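Local coordinates for protein Cif (Cell cycle inhibiting factor) (Escherichia coli, PDB 3EFY) that deamidates a glutamine side chain of host NEDD8, shutting down cullin-RING ubiquitin ligases and arresting the host cell cycle, this chain being its catalytic C-terminal part, at residues K53-R58 / L163-T168; L37-L42 / F159-F164; F83-D88 / H105-P110. One frame throughout, in Å; residues are numbered along the deposited sequence.

Interaction 1: residues K53-R58 / L163-T168; sequences KSFVLR and LFEYDT
Tyr166 turns one ring face to the side chain of Ser54 and its edge to the backbone at Phe55 and Val56. Ser54 CB stands 3.9 Å from the centroid of the Tyr166 ring in a CH-pi contact, while Val56 N and Phe55 O meet the ring edge. With CG wedged between its own backbone N and carbonyl carbon (chi1 74°), the Tyr166 side chain is folded back over the neighbouring strand. Ser54 OG then donates a hydrogen bond of 2.8 Å to Tyr166 O, arriving above the carbonyl plane. The phenol end is held beyond the contact: Tyr166 OH bonds to Asp71 OD1, and Phe21 packs against the ring edge-to-face.

These residues belong to strands 54-61 and 159-166, antiparallel neighbours at one border of the five-stranded sheet of this papain-like (clan CA) fold. Val56 and Phe164 form a hydrogen-bonded pair, Val56 N to Phe164 O at 2.8 Å and Phe164 N to Val56 O at 3.0 Å.

On the sheet face of Phe55 and Leu57, Leu163 holds CG opposite its backbone N (chi1 179°), which brings CD1 against Phe55 CB (3.9 Å) and Leu57 CD1 (4.1 Å). On the same face, Glu165 CB comes 4.0 Å from Phe55 CE1, and the carboxylate of Glu165 lies against the aliphatic part of Lys53. The charged ends stay 4.1 Å apart, Lys53 NZ to Glu165 OE1, and a water joins them instead. A second water links Glu165 OE2 to Ser54 N and Tyr166 O.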
loop_
_atom_site.group_PDB
_atom_site.type_symbol
_atom_site.label_atom_id
_atom_site.label_comp_id
_atom_site.label_asym_id
_atom_site.label_seq_id
_atom_site.Cartn_x
_atom_site.Cartn_y
_atom_site.Cartn_z
ATOM N N LYS A 53 -8.816 16.373 15.906
ATOM C CA LYS A 53 -8.631 15.226 15.006
ATOM C C LYS A 53 -7.920 15.713 13.739
ATOM O O LYS A 53 -7.985 16.880 13.399
ATOM C CB LYS A 53 -9.985 14.651 14.653
ATOM C CG LYS A 53 -10.764 13.976 15.846
ATOM C CD LYS A 53 -12.146 13.583 15.365
ATOM C CE LYS A 53 -13.163 13.190 16.460
ATOM N NZ LYS A 53 -14.536 12.910 15.848
ATOM N N SER A 54 -7.278 14.778 13.060
ATOM C CA SER A 54 -6.633 15.021 11.776
ATOM C C SER A 54 -7.412 14.336 10.645
ATOM O O SER A 54 -7.991 13.264 10.836
ATOM C CB SER A 54 -5.200 14.555 11.818
ATOM O OG SER A 54 -5.075 13.253 12.291
ATOM N N PHE A 55 -7.395 14.946 9.463
ATOM C CA PHE A 55 -8.191 14.440 8.334
ATOM C C PHE A 55 -7.399 14.516 7.058
ATOM O O PHE A 55 -6.517 15.352 6.899
ATOM C CB PHE A 55 -9.437 15.304 8.119
ATOM C CG PHE A 55 -10.394 15.269 9.275
ATOM C CD1 PHE A 55 -11.442 14.363 9.279
ATOM C CD2 PHE A 55 -10.241 16.148 10.341
ATOM C CE1 PHE A 55 -12.353 14.318 10.369
ATOM C CE2 PHE A 55 -11.124 16.130 11.417
ATOM C CZ PHE A 55 -12.183 15.204 11.426
ATOM N N VAL A 56 -7.723 13.603 6.163
ATOM C CA VAL A 56 -7.189 13.657 4.794
ATOM C C VAL A 56 -8.347 13.795 3.813
ATOM O O VAL A 56 -9.380 13.109 3.952
ATOM C CB VAL A 56 -6.288 12.428 4.548
ATOM C CG1 VAL A 56 -6.974 11.045 4.734
ATOM C CG2 VAL A 56 -5.648 12.555 3.242
ATOM N N LEU A 57 -8.175 14.678 2.843
ATOM C CA LEU A 57 -9.149 15.020 1.853
ATOM C C LEU A 57 -8.621 14.689 0.471
ATOM O O LEU A 57 -7.581 15.260 0.029
ATOM C CB LEU A 57 -9.480 16.501 1.936
ATOM C CG LEU A 57 -10.454 17.102 0.965
ATOM C CD1 LEU A 57 -11.910 16.637 1.263
ATOM C CD2 LEU A 57 -10.394 18.648 1.057
ATOM N N ARG A 58 -9.322 13.766 -0.217
ATOM C CA ARG A 58 -8.983 13.481 -1.622
ATOM C C ARG A 58 -9.830 14.351 -2.525
ATOM O O ARG A 58 -11.053 14.378 -2.393
ATOM C CB ARG A 58 -9.215 12.007 -1.975
ATOM C CG ARG A 58 -8.654 11.679 -3.356
ATOM C CD ARG A 58 -9.224 10.371 -3.834
ATOM N NE ARG A 58 -8.618 9.903 -5.085
ATOM C CZ ARG A 58 -8.817 10.434 -6.291
ATOM N NH1 ARG A 58 -9.588 11.493 -6.454
ATOM N NH2 ARG A 58 -8.212 9.901 -7.353
ATOM N N LEU A 163 -13.465 12.401 2.278
ATOM C CA LEU A 163 -12.911 12.953 3.517
ATOM C C LEU A 163 -12.864 11.857 4.588
ATOM O O LEU A 163 -13.916 11.242 4.888
ATOM C CB LEU A 163 -13.769 14.084 3.999
ATOM C CG LEU A 163 -13.410 14.804 5.277
ATOM C CD1 LEU A 163 -11.990 15.426 5.194
ATOM C CD2 LEU A 163 -14.487 15.877 5.560
ATOM N N PHE A 164 -11.711 11.631 5.160
ATOM C CA PHE A 164 -11.522 10.618 6.181
ATOM C C PHE A 164 -10.722 11.143 7.371
ATOM O O PHE A 164 -9.731 11.866 7.197
ATOM C CB PHE A 164 -10.745 9.416 5.645
ATOM C CG PHE A 164 -11.459 8.576 4.623
ATOM C CD1 PHE A 164 -11.488 8.953 3.297
ATOM C CD2 PHE A 164 -12.009 7.352 4.972
ATOM C CE1 PHE A 164 -12.079 8.133 2.328
ATOM C CE2 PHE A 164 -12.599 6.530 3.987
ATOM C CZ PHE A 164 -12.621 6.957 2.663
ATOM N N GLU A 165 -11.071 10.719 8.602
ATOM C CA GLU A 165 -10.168 10.900 9.717
ATOM C C GLU A 165 -8.979 9.959 9.617
ATOM O O GLU A 165 -9.133 8.825 9.150
ATOM C CB GLU A 165 -10.948 10.653 11.030
ATOM C CG GLU A 165 -10.107 10.936 12.262
ATOM C CD GLU A 165 -10.807 10.668 13.602
ATOM O OE1 GLU A 165 -12.063 10.449 13.605
ATOM O OE2 GLU A 165 -10.045 10.697 14.629
ATOM N N TYR A 166 -7.786 10.401 10.015
ATOM C CA TYR A 166 -6.664 9.506 10.112
ATOM C C TYR A 166 -5.957 9.630 11.454
ATOM O O TYR A 166 -6.122 10.651 12.132
ATOM C CB TYR A 166 -5.671 9.747 8.975
ATOM C CG TYR A 166 -4.798 10.989 9.052
ATOM C CD1 TYR A 166 -3.555 10.972 9.718
ATOM C CD2 TYR A 166 -5.189 12.172 8.454
ATOM C CE1 TYR A 166 -2.762 12.060 9.753
ATOM C CE2 TYR A 166 -4.389 13.283 8.485
ATOM C CZ TYR A 166 -3.157 13.239 9.131
ATOM O OH TYR A 166 -2.300 14.335 9.174
ATOM N N ASP A 167 -5.192 8.594 11.768
ATOM C CA ASP A 167 -4.349 8.519 12.975
ATOM C C ASP A 167 -2.908 8.638 12.559
ATOM O O ASP A 167 -2.456 7.900 11.684
ATOM C CB ASP A 167 -4.562 7.181 13.633
ATOM C CG ASP A 167 -5.947 7.011 14.138
ATOM O OD1 ASP A 167 -6.478 7.966 14.744
ATOM O OD2 ASP A 167 -6.498 5.905 13.957
ATOM N N THR A 168 -2.188 9.542 13.201
ATOM C CA THR A 168 -0.794 9.763 12.861
ATOM C C THR A 168 0.057 8.495 13.033
ATOM O O THR A 168 0.971 8.277 12.263
ATOM C CB THR A 168 -0.263 10.933 13.655
ATOM O OG1 THR A 168 1.096 11.175 13.277
ATOM C CG2 THR A 168 -0.397 10.620 15.124
HETATM O O HOH W 1 -14.058 10.546 15.347
HETATM O O HOH W 2 -7.502 11.944 14.214
HETATM O O HOH W 3 -3.765 12.065 14.178
#

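Interaction 2: residues L37-L42 / F159-F164; sequences LSLEQL and FSFQLF
Leu42 sets one methyl squarely on the ring of Phe161: CD2 lies 3.5 Å from the ring centroid and only 6° off the normal, with the two side chains crossing at about a right angle. Leu42 carries CG opposite its backbone N (chi1 173°), bringing CD2 onto the ring. At the ring edge sits the first turn of helix 39-47, Leu39 CA being 3.7 Å from Phe161 CE2 and Leu39 CD1 touching the same carbon. Leu39 runs alongside the ring and points the same way. Next to them, Leu37 CD2 and Leu42 CD1 both close on Leu163 CD2.

The backbones fix this packing. Leu37 and Phe161 form a single antiparallel bridge, in which Leu37 N donates to Phe161 O at 2.8 Å and Phe161 N returns a bond of 2.9 Å to Leu37 O. One residue on, a capping box starts the helix: Gln41 N donates to Ser38 OG at 3.1 Å, and Ser38 N donates to Gln41 OE1 at 3.2 Å. A water bridges Leu39 N to Phe159 O, tying the same helix end to the strand.

Farther out, Phe120 of helix 113-124 meets Phe161 edge-to-face, and Leu57 and Val59 of strand 54-61 also touch that side chain. Helix 39-47 thus covers the sheet at border strand 159-166. The contact divides its chemistry: the N-H groups of Ser38, Leu39 and Gln41 are engaged by cap and water, and Leu37 by the bridge, whereas the grip on the Phe161 ring is mainly dispersive, with Leu42 CD2 over its face and Leu39 carbons at its edge, where Leu37 O also lies.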
loop_
_atom_site.group_PDB
_atom_site.type_symbol
_atom_site.label_atom_id
_atom_site.label_comp_id
_atom_site.label_asym_id
_atom_site.label_seq_id
_atom_site.Cartn_x
_atom_site.Cartn_y
_atom_site.Cartn_z
ATOM N N LEU A 37 -18.308 13.381 -1.275
ATOM C CA LEU A 37 -18.930 14.619 -0.880
ATOM C C LEU A 37 -18.916 15.614 -2.053
ATOM O O LEU A 37 -17.934 15.693 -2.825
ATOM C CB LEU A 37 -18.145 15.304 0.262
ATOM C CG LEU A 37 -18.098 14.619 1.638
ATOM C CD1 LEU A 37 -17.283 13.392 1.662
ATOM C CD2 LEU A 37 -17.556 15.652 2.637
ATOM N N SER A 38 -19.975 16.382 -2.133
ATOM C CA SER A 38 -20.036 17.571 -2.976
ATOM C C SER A 38 -19.284 18.692 -2.305
ATOM O O SER A 38 -18.979 18.647 -1.126
ATOM C CB SER A 38 -21.481 18.015 -3.225
ATOM O OG SER A 38 -22.081 18.375 -1.988
ATOM N N LEU A 39 -19.026 19.750 -3.043
ATOM C CA LEU A 39 -18.426 20.927 -2.423
ATOM C C LEU A 39 -19.286 21.501 -1.305
ATOM O O LEU A 39 -18.771 21.842 -0.250
ATOM C CB LEU A 39 -18.214 22.022 -3.472
ATOM C CG LEU A 39 -17.507 23.264 -2.966
ATOM C CD1 LEU A 39 -16.150 23.042 -2.220
ATOM C CD2 LEU A 39 -17.330 24.218 -4.177
ATOM N N GLU A 40 -20.588 21.571 -1.504
ATOM C CA GLU A 40 -21.455 22.116 -0.458
ATOM C C GLU A 40 -21.362 21.278 0.798
ATOM O O GLU A 40 -21.266 21.812 1.906
ATOM C CB GLU A 40 -22.887 22.213 -0.963
ATOM C CG GLU A 40 -23.997 22.342 0.051
ATOM C CD GLU A 40 -25.349 22.018 -0.616
ATOM O OE1 GLU A 40 -25.883 20.890 -0.432
ATOM O OE2 GLU A 40 -25.822 22.876 -1.380
ATOM N N GLN A 41 -21.376 19.963 0.634
ATOM C CA GLN A 41 -21.198 19.063 1.741
ATOM C C GLN A 41 -19.853 19.251 2.468
ATOM O O GLN A 41 -19.753 19.271 3.696
ATOM C CB GLN A 41 -21.302 17.643 1.196
ATOM C CG GLN A 41 -21.829 16.672 2.071
ATOM C CD GLN A 41 -22.155 15.347 1.328
ATOM O OE1 GLN A 41 -22.007 15.211 0.091
ATOM N NE2 GLN A 41 -22.611 14.384 2.099
ATOM N N LEU A 42 -18.768 19.351 1.701
ATOM C CA LEU A 42 -17.470 19.553 2.259
ATOM C C LEU A 42 -17.429 20.891 3.050
ATOM O O LEU A 42 -16.907 20.938 4.152
ATOM C CB LEU A 42 -16.397 19.612 1.132
ATOM C CG LEU A 42 -15.007 19.989 1.674
ATOM C CD1 LEU A 42 -14.442 18.901 2.606
ATOM C CD2 LEU A 42 -14.032 20.276 0.543
ATOM N N PHE A 159 -16.309 19.425 -8.752
ATOM C CA PHE A 159 -15.525 18.773 -7.704
ATOM C C PHE A 159 -16.231 17.546 -7.141
ATOM O O PHE A 159 -17.461 17.524 -7.006
ATOM C CB PHE A 159 -15.283 19.729 -6.538
ATOM C CG PHE A 159 -14.289 20.826 -6.830
ATOM C CD1 PHE A 159 -12.939 20.585 -6.704
ATOM C CD2 PHE A 159 -14.714 22.068 -7.215
ATOM C CE1 PHE A 159 -11.992 21.571 -6.943
ATOM C CE2 PHE A 159 -13.772 23.113 -7.448
ATOM C CZ PHE A 159 -12.408 22.848 -7.344
ATOM N N SER A 160 -15.435 16.554 -6.770
ATOM C CA SER A 160 -15.872 15.413 -5.937
ATOM C C SER A 160 -14.782 15.204 -4.883
ATOM O O SER A 160 -13.600 15.186 -5.224
ATOM C CB SER A 160 -15.941 14.158 -6.789
ATOM O OG SER A 160 -16.336 13.010 -6.065
ATOM N N PHE A 161 -15.180 15.026 -3.630
ATOM C CA PHE A 161 -14.253 14.884 -2.533
ATOM C C PHE A 161 -14.486 13.583 -1.792
ATOM O O PHE A 161 -15.595 13.039 -1.774
ATOM C CB PHE A 161 -14.438 16.002 -1.533
ATOM C CG PHE A 161 -14.216 17.376 -2.108
ATOM C CD1 PHE A 161 -12.923 17.881 -2.198
ATOM C CD2 PHE A 161 -15.285 18.154 -2.529
ATOM C CE1 PHE A 161 -12.707 19.166 -2.720
ATOM C CE2 PHE A 161 -15.085 19.429 -3.013
ATOM C CZ PHE A 161 -13.785 19.927 -3.120
ATOM N N GLN A 162 -13.429 13.092 -1.150
ATOM C CA GLN A 162 -13.547 12.031 -0.125
ATOM C C GLN A 162 -12.811 12.521 1.111
ATOM O O GLN A 162 -11.685 13.052 1.004
ATOM C CB GLN A 162 -12.951 10.714 -0.583
ATOM C CG GLN A 162 -13.629 10.184 -1.858
ATOM C CD GLN A 162 -13.028 8.898 -2.360
ATOM O OE1 GLN A 162 -12.059 8.370 -1.785
ATOM N NE2 GLN A 162 -13.620 8.345 -3.429
ATOM N N LEU A 163 -13.465 12.401 2.278
ATOM C CA LEU A 163 -12.911 12.953 3.517
ATOM C C LEU A 163 -12.864 11.857 4.588
ATOM O O LEU A 163 -13.916 11.242 4.888
ATOM C CB LEU A 163 -13.769 14.084 3.999
ATOM C CG LEU A 163 -13.410 14.804 5.277
ATOM C CD1 LEU A 163 -11.990 15.426 5.194
ATOM C CD2 LEU A 163 -14.487 15.877 5.560
ATOM N N PHE A 164 -11.711 11.631 5.160
ATOM C CA PHE A 164 -11.522 10.618 6.181
ATOM C C PHE A 164 -10.722 11.143 7.371
ATOM O O PHE A 164 -9.731 11.866 7.197
ATOM C CB PHE A 164 -10.745 9.416 5.645
ATOM C CG PHE A 164 -11.459 8.576 4.623
ATOM C CD1 PHE A 164 -11.488 8.953 3.297
ATOM C CD2 PHE A 164 -12.009 7.352 4.972
ATOM C CE1 PHE A 164 -12.079 8.133 2.328
ATOM C CE2 PHE A 164 -12.599 6.530 3.987
ATOM C CZ PHE A 164 -12.621 6.957 2.663
HETATM O O HOH W 4 -19.385 19.406 -5.935
#

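Interaction 3: residues F83-D88 / H105-P110; sequences FLYQSD and HKALTP
Strand 81-85 runs past the 3-10 turn 106-108 without a direct hydrogen bond, their backbones being joined by one water that accepts from Leu84 N (3.1 Å) and donates to Ala107 O (2.8 Å) and Thr109 O (2.9 Å). Phe83 carries most of the side-chain contact. Its CG lies opposite the carbonyl carbon (chi1 -64°), and the ring reaches across to the loop, its edge facing two carbonyls: Ala107 O is 3.7 Å from Phe83 CD1 and Leu108 O equally far from CE1. Pro110 lies alongside, pointing the same way, and its CB makes an off-centre CH-pi contact 4.1 Å from the Phe83 ring centroid. Ala107 CB fits against the strand, 3.8 Å from Leu84 O and near the edge of the Tyr85 ring. Trp102 of helix 99-103 also touches Ala107 and donates its indole N-H to Leu84 O, while Tyr85 OH bonds to Asp71. Next in the chain comes Gln86, an active-site residue whose OE1 is hydrogen-bonded to His66 NE2. The loop thus packs beside the strand that leads to Gln86, which with Cys10 and His66 forms the Cys-His-Gln site of this papain-like (clan CA) fold.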
loop_
_atom_site.group_PDB
_atom_site.type_symbol
_atom_site.label_atom_id
_atom_site.label_comp_id
_atom_site.label_asym_id
_atom_site.label_seq_id
_atom_site.Cartn_x
_atom_site.Cartn_y
_atom_site.Cartn_z
ATOM N N PHE A 83 -1.561 20.685 4.315
ATOM C CA PHE A 83 -0.483 20.365 3.399
ATOM C C PHE A 83 -1.138 19.840 2.131
ATOM O O PHE A 83 -2.167 19.167 2.192
ATOM C CB PHE A 83 0.441 19.354 3.995
ATOM C CG PHE A 83 1.159 19.862 5.243
ATOM C CD1 PHE A 83 2.416 20.424 5.141
ATOM C CD2 PHE A 83 0.569 19.756 6.487
ATOM C CE1 PHE A 83 3.084 20.892 6.270
ATOM C CE2 PHE A 83 1.237 20.243 7.635
ATOM C CZ PHE A 83 2.485 20.802 7.504
ATOM N N LEU A 84 -0.529 20.111 0.998
ATOM C CA LEU A 84 -1.030 19.613 -0.307
ATOM C C LEU A 84 -0.005 18.659 -0.903
ATOM O O LEU A 84 1.170 18.986 -1.021
ATOM C CB LEU A 84 -1.242 20.779 -1.250
ATOM C CG LEU A 84 -2.119 20.481 -2.493
ATOM C CD1 LEU A 84 -2.997 21.723 -2.847
ATOM C CD2 LEU A 84 -1.168 20.125 -3.508
ATOM N N TYR A 85 -0.459 17.466 -1.315
ATOM C CA TYR A 85 0.362 16.443 -1.913
ATOM C C TYR A 85 -0.217 16.119 -3.316
ATOM O O TYR A 85 -1.418 15.978 -3.486
ATOM C CB TYR A 85 0.428 15.128 -1.112
ATOM C CG TYR A 85 0.623 15.333 0.388
ATOM C CD1 TYR A 85 1.579 16.199 0.865
ATOM C CD2 TYR A 85 -0.196 14.666 1.301
ATOM C CE1 TYR A 85 1.761 16.378 2.262
ATOM C CE2 TYR A 85 -0.017 14.846 2.659
ATOM C CZ TYR A 85 0.935 15.726 3.119
ATOM O OH TYR A 85 1.093 15.951 4.500
ATOM N N GLN A 86 0.651 15.946 -4.305
ATOM C CA GLN A 86 0.203 15.740 -5.685
ATOM C C GLN A 86 1.333 15.206 -6.550
ATOM O O GLN A 86 2.521 15.381 -6.224
ATOM C CB GLN A 86 -0.311 17.048 -6.292
ATOM C CG GLN A 86 0.753 18.200 -6.280
ATOM C CD GLN A 86 0.438 19.376 -7.153
ATOM O OE1 GLN A 86 -0.435 19.345 -8.045
ATOM N NE2 GLN A 86 1.187 20.457 -6.930
ATOM N N SER A 87 0.947 14.627 -7.677
ATOM C CA SER A 87 1.820 14.489 -8.855
ATOM C C SER A 87 1.021 14.939 -10.063
ATOM O O SER A 87 -0.183 15.085 -9.966
ATOM C CB SER A 87 2.340 13.055 -9.059
ATOM O OG SER A 87 1.315 12.188 -9.512
ATOM N N ASP A 88 1.659 15.094 -11.236
ATOM C CA ASP A 88 0.913 15.573 -12.399
ATOM C C ASP A 88 1.671 15.109 -13.663
ATOM O O ASP A 88 2.890 15.227 -13.727
ATOM C CB ASP A 88 0.860 17.087 -12.319
ATOM C CG ASP A 88 -0.217 17.720 -13.147
ATOM O OD1 ASP A 88 -0.485 17.310 -14.325
ATOM O OD2 ASP A 88 -0.736 18.734 -12.661
ATOM N N HIS A 105 10.379 19.617 -2.109
ATOM C CA HIS A 105 10.488 21.031 -2.284
ATOM C C HIS A 105 9.207 21.645 -1.681
ATOM O O HIS A 105 9.060 21.687 -0.477
ATOM C CB HIS A 105 10.855 21.385 -3.757
ATOM C CG HIS A 105 12.163 20.776 -4.191
ATOM N ND1 HIS A 105 12.240 19.532 -4.765
ATOM C CD2 HIS A 105 13.454 21.177 -4.000
ATOM C CE1 HIS A 105 13.511 19.210 -4.968
ATOM N NE2 HIS A 105 14.269 20.195 -4.513
ATOM N N LYS A 106 8.278 22.065 -2.473
ATOM C CA LYS A 106 7.193 22.880 -1.995
ATOM C C LYS A 106 6.250 22.246 -0.963
ATOM O O LYS A 106 5.741 22.927 -0.082
ATOM C CB LYS A 106 6.429 23.373 -3.201
ATOM C CG LYS A 106 5.432 24.449 -2.916
ATOM C CD LYS A 106 5.181 25.269 -4.134
ATOM C CE LYS A 106 3.986 26.164 -4.002
ATOM N NZ LYS A 106 3.899 27.120 -5.153
ATOM N N ALA A 107 6.027 20.934 -1.036
ATOM C CA ALA A 107 5.043 20.289 -0.172
ATOM C C ALA A 107 5.344 20.405 1.318
ATOM O O ALA A 107 4.418 20.372 2.071
ATOM C CB ALA A 107 4.897 18.797 -0.504
ATOM N N LEU A 108 6.603 20.564 1.736
ATOM C CA LEU A 108 6.833 20.548 3.186
ATOM C C LEU A 108 6.522 21.852 3.894
ATOM O O LEU A 108 6.439 21.893 5.126
ATOM C CB LEU A 108 8.210 20.008 3.565
ATOM C CG LEU A 108 8.310 18.487 3.361
ATOM C CD1 LEU A 108 9.614 18.018 3.871
ATOM C CD2 LEU A 108 7.171 17.695 3.999
ATOM N N THR A 109 6.244 22.890 3.122
ATOM C CA THR A 109 5.721 24.128 3.703
ATOM C C THR A 109 4.204 24.080 3.831
ATOM O O THR A 109 3.512 23.902 2.817
ATOM C CB THR A 109 6.158 25.294 2.832
ATOM O OG1 THR A 109 7.601 25.349 2.891
ATOM C CG2 THR A 109 5.626 26.643 3.354
ATOM N N PRO A 110 3.667 24.282 5.040
ATOM C CA PRO A 110 2.218 24.324 5.163
ATOM C C PRO A 110 1.568 25.498 4.459
ATOM O O PRO A 110 2.188 26.594 4.264
ATOM C CB PRO A 110 1.995 24.440 6.662
ATOM C CG PRO A 110 3.156 25.096 7.166
ATOM C CD PRO A 110 4.309 24.608 6.323
HETATM O O HOH W 5 2.014 21.731 1.657
#

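All three contacts reach the same antiparallel sheet. Interactions 1 and 2 share Leu163 and Phe164 on border strand 159-166 and touch directly: Leu57 CD1 packs 3.7 Å from Leu42 CD1 and 3.8 Å from Phe161 CD1, so one hydrophobic layer spans both. Interaction 3 lies toward the other edge of the sheet, on the strand beside outer strand 111-112, its centre about 16 Å from that of interaction 1 and 20 Å from that of interaction 2. It holds active-site Gln86, and its Leu84 side chain is about 6 Å from that of His66. The Val56 side chain is about 12 Å from that of Gln86, and that of Phe161 about 11 Å from that of His66.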